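Local atomic coordinates of acyl-coenzyme A oxidase (Caenorhabditis elegans, PDB entry 5K3H), a protein that catalyses the FAD-dependent first step of peroxisomal beta-oxidation, desaturating acyl-CoAs to (2E)-enoyl-CoAs while reducing oxygen to hydrogen peroxide. Residues R350-Q355 against E561-L566. Sequence-based numbering, arbitrary orientation.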
ATOM      1  N   ARG B 350       4.734  10.411 -14.505  1.00 15.84           N
ATOM      2  CA  ARG B 350       4.298   9.048 -14.827  1.00 16.42           C
ATOM      3  C   ARG B 350       2.837   9.006 -15.259  1.00 16.07           C
ATOM      4  O   ARG B 350       2.466   8.159 -16.079  1.00 16.77           O
ATOM      5  CB  ARG B 350       4.493   8.101 -13.634  1.00 17.24           C
ATOM      6  CG  ARG B 350       5.900   7.738 -13.320  1.00 18.26           C
ATOM      7  CD  ARG B 350       6.031   6.752 -12.139  1.00 19.65           C
ATOM      8  NE  ARG B 350       7.430   6.353 -12.029  1.00 21.59           N
ATOM      9  CZ  ARG B 350       7.950   5.495 -11.150  1.00 22.80           C
ATOM     10  NH1 ARG B 350       7.194   4.891 -10.232  1.00 22.40           N
ATOM     11  NH2 ARG B 350       9.261   5.256 -11.196  1.00 23.09           N
ATOM     12  N   ALA B 351       1.963   9.825 -14.655  1.00 16.18           N
ATOM     13  CA  ALA B 351       0.545   9.773 -15.043  1.00 15.70           C
ATOM     14  C   ALA B 351       0.355  10.188 -16.502  1.00 15.50           C
ATOM     15  O   ALA B 351      -0.312   9.486 -17.270  1.00 15.77           O
ATOM     16  CB  ALA B 351      -0.317  10.644 -14.122  1.00 15.56           C
ATOM     17  N   TYR B 352       0.982  11.297 -16.911  1.00 16.37           N
ATOM     18  CA  TYR B 352       1.001  11.691 -18.318  1.00 16.00           C
ATOM     19  C   TYR B 352       1.701  10.636 -19.163  1.00 16.36           C
ATOM     20  O   TYR B 352       1.241  10.299 -20.262  1.00 16.58           O
ATOM     21  CB  TYR B 352       1.697  13.048 -18.488  1.00 15.58           C
ATOM     22  CG  TYR B 352       0.806  14.257 -18.224  1.00 15.33           C
ATOM     23  CD1 TYR B 352       0.612  14.730 -16.925  1.00 15.15           C
ATOM     24  CD2 TYR B 352       0.174  14.931 -19.267  1.00 15.05           C
ATOM     25  CE1 TYR B 352      -0.197  15.829 -16.674  1.00 14.87           C
ATOM     26  CE2 TYR B 352      -0.612  16.020 -19.026  1.00 14.90           C
ATOM     27  CZ  TYR B 352      -0.808  16.474 -17.725  1.00 14.90           C
ATOM     28  OH  TYR B 352      -1.613  17.573 -17.465  1.00 15.06           O
ATOM     29  N   ALA B 353       2.813  10.093 -18.667  1.00 16.19           N
ATOM     30  CA  ALA B 353       3.528   9.077 -19.435  1.00 16.62           C
ATOM     31  C   ALA B 353       2.653   7.861 -19.690  1.00 16.85           C
ATOM     32  O   ALA B 353       2.675   7.299 -20.789  1.00 17.69           O
ATOM     33  CB  ALA B 353       4.815   8.664 -18.713  1.00 16.67           C
ATOM     34  N   PHE B 354       1.874   7.436 -18.694  1.00 17.51           N
ATOM     35  CA  PHE B 354       1.004   6.280 -18.890  1.00 18.01           C
ATOM     36  C   PHE B 354      -0.123   6.600 -19.860  1.00 18.82           C
ATOM     37  O   PHE B 354      -0.462   5.781 -20.711  1.00 18.63           O
ATOM     38  CB  PHE B 354       0.417   5.822 -17.554  1.00 17.91           C
ATOM     39  CG  PHE B 354       1.438   5.364 -16.553  1.00 17.99           C
ATOM     40  CD1 PHE B 354       2.723   5.000 -16.945  1.00 18.05           C
ATOM     41  CD2 PHE B 354       1.129   5.347 -15.199  1.00 18.32           C
ATOM     42  CE1 PHE B 354       3.666   4.598 -15.998  1.00 18.32           C
ATOM     43  CE2 PHE B 354       2.065   4.944 -14.265  1.00 18.89           C
ATOM     44  CZ  PHE B 354       3.328   4.560 -14.665  1.00 18.72           C
ATOM     45  N   GLN B 355      -0.718   7.791 -19.747  1.00 18.62           N
ATOM     46  CA  GLN B 355      -1.796   8.181 -20.648  1.00 19.00           C
ATOM     47  C   GLN B 355      -1.313   8.199 -22.090  1.00 18.09           C
ATOM     48  O   GLN B 355      -2.022   7.770 -22.999  1.00 18.45           O
ATOM     49  CB  GLN B 355      -2.338   9.559 -20.232  1.00 20.11           C
ATOM     50  CG  GLN B 355      -3.532  10.069 -21.055  1.00 20.99           C
ATOM     51  CD  GLN B 355      -4.861   9.371 -20.677  1.00 22.30           C
ATOM     52  OE1 GLN B 355      -4.868   8.358 -19.958  1.00 24.12           O
ATOM     53  NE2 GLN B 355      -5.983   9.923 -21.153  1.00 22.72           N
ATOM     54  N   GLU B 561       6.221  22.967 -24.161  1.00 20.04           N
ATOM     55  CA  GLU B 561       7.212  23.302 -23.150  1.00 20.24           C
ATOM     56  C   GLU B 561       6.825  22.786 -21.770  1.00 19.61           C
ATOM     57  O   GLU B 561       7.704  22.486 -20.954  1.00 19.57           O
ATOM     58  CB  GLU B 561       7.409  24.818 -23.097  1.00 22.14           C
ATOM     59  CG  GLU B 561       8.088  25.361 -24.333  1.00 25.65           C
ATOM     60  CD  GLU B 561       8.454  26.822 -24.199  1.00 30.35           C
ATOM     61  OE1 GLU B 561       7.841  27.511 -23.337  1.00 33.20           O
ATOM     62  OE2 GLU B 561       9.416  27.245 -24.902  1.00 35.75           O
ATOM     63  N   ALA B 562       5.524  22.757 -21.453  1.00 19.27           N
ATOM     64  CA  ALA B 562       5.101  22.212 -20.168  1.00 18.57           C
ATOM     65  C   ALA B 562       5.364  20.717 -20.106  1.00 18.88           C
ATOM     66  O   ALA B 562       5.888  20.212 -19.109  1.00 18.19           O
ATOM     67  CB  ALA B 562       3.620  22.504 -19.926  1.00 18.46           C
ATOM     68  N   LEU B 563       4.992  19.989 -21.163  1.00 17.81           N
ATOM     69  CA  LEU B 563       5.207  18.551 -21.181  1.00 18.05           C
ATOM     70  C   LEU B 563       6.674  18.203 -21.362  1.00 18.44           C
ATOM     71  O   LEU B 563       7.140  17.187 -20.843  1.00 18.86           O
ATOM     72  CB  LEU B 563       4.363  17.926 -22.283  1.00 17.86           C
ATOM     73  CG  LEU B 563       2.879  18.015 -21.943  1.00 18.08           C
ATOM     74  CD1 LEU B 563       2.039  17.410 -23.048  1.00 18.52           C
ATOM     75  CD2 LEU B 563       2.588  17.342 -20.589  1.00 18.33           C
ATOM     76  N   SER B 564       7.422  19.048 -22.060  1.00 20.34           N
ATOM     77  CA  SER B 564       8.848  18.816 -22.192  1.00 20.70           C
ATOM     78  C   SER B 564       9.539  18.936 -20.847  1.00 20.13           C
ATOM     79  O   SER B 564      10.462  18.167 -20.552  1.00 20.40           O
ATOM     80  CB  SER B 564       9.435  19.795 -23.204  1.00 21.38           C
ATOM     81  OG  SER B 564      10.851  19.774 -23.207  1.00 22.19           O
ATOM     82  N   ASP B 565       9.115  19.898 -20.018  1.00 20.04           N
ATOM     83  CA  ASP B 565       9.617  19.958 -18.647  1.00 19.66           C
ATOM     84  C   ASP B 565       9.274  18.687 -17.897  1.00 19.54           C
ATOM     85  O   ASP B 565      10.110  18.141 -17.175  1.00 18.75           O
ATOM     86  CB  ASP B 565       9.030  21.148 -17.888  1.00 19.80           C
ATOM     87  CG  ASP B 565       9.497  22.466 -18.424  1.00 20.33           C
ATOM     88  OD1 ASP B 565      10.471  22.474 -19.205  1.00 20.62           O
ATOM     89  OD2 ASP B 565       8.916  23.503 -18.017  1.00 20.22           O
ATOM     90  N   LEU B 566       8.023  18.227 -18.025  1.00 18.05           N
ATOM     91  CA  LEU B 566       7.618  16.974 -17.391  1.00 18.91           C
ATOM     92  C   LEU B 566       8.473  15.830 -17.884  1.00 18.95           C
ATOM     93  O   LEU B 566       8.951  15.017 -17.080  1.00 18.01           O
ATOM     94  CB  LEU B 566       6.148  16.645 -17.695  1.00 18.73           C
ATOM     95  CG  LEU B 566       5.107  16.739 -16.590  1.00 19.45           C
ATOM     96  CD1 LEU B 566       3.884  15.896 -16.897  1.00 19.55           C
ATOM     97  CD2 LEU B 566       5.720  16.338 -15.286  1.00 19.40           C
TER
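Two helices of the all-helical part of the acyl-CoA oxidase fold, 338-367 and 557-577, meet here where Tyr352 of the first packs against Leu563 and Leu566 of the second. The helices belong to two family regions, the C-alpha1 domain and the C-terminal oxidase region; the contact joins them, and all three touching residues are buried. The backbones stay well apart, with CA of Tyr352 8.5 Å from CA of Leu566, and the tyrosine ring and the leucine methyls fill the distance. Tyr352 has its CG anti to the carbonyl carbon (chi1 -83°), which carries the ring out to the leucines. Each leucine touches it with one methyl, each on its own side of the rim: CD1 of Leu566 sits 3.5 Å from CD1 of Tyr352, and CD2 of Leu563 lies along the CD2-CE2 bond, 3.7 Å from Tyr352 CD2 and 3.8 Å from Tyr352 CE2. Both methyls approach the ring obliquely, and both leucine side chains cross the tyrosine at about a right angle. The same Leu566 methyl also lies 3.7 Å from CG of Tyr352, where the ring begins. Leucine suits these places because its branched end offers a compact methyl to the ring without asking for a polar partner. Tyrosine adds a hydroxyl, which forms a hydrogen bond with the carbonyl O of Leu614, while Trp618 meets its ring edge-to-face and Met30 touches both Tyr352 and Leu563. Cutting Tyr352 back to an alanine is likely to open a gap before the two leucine methyls and leave the carbonyl of Leu614 without its hydroxyl partner. No hydrogen bond or salt bridge links the two segments, so their direct attachment rests on apolar packing, while the one polar atom of the tyrosine side chain ties the ring to a third part of the chain.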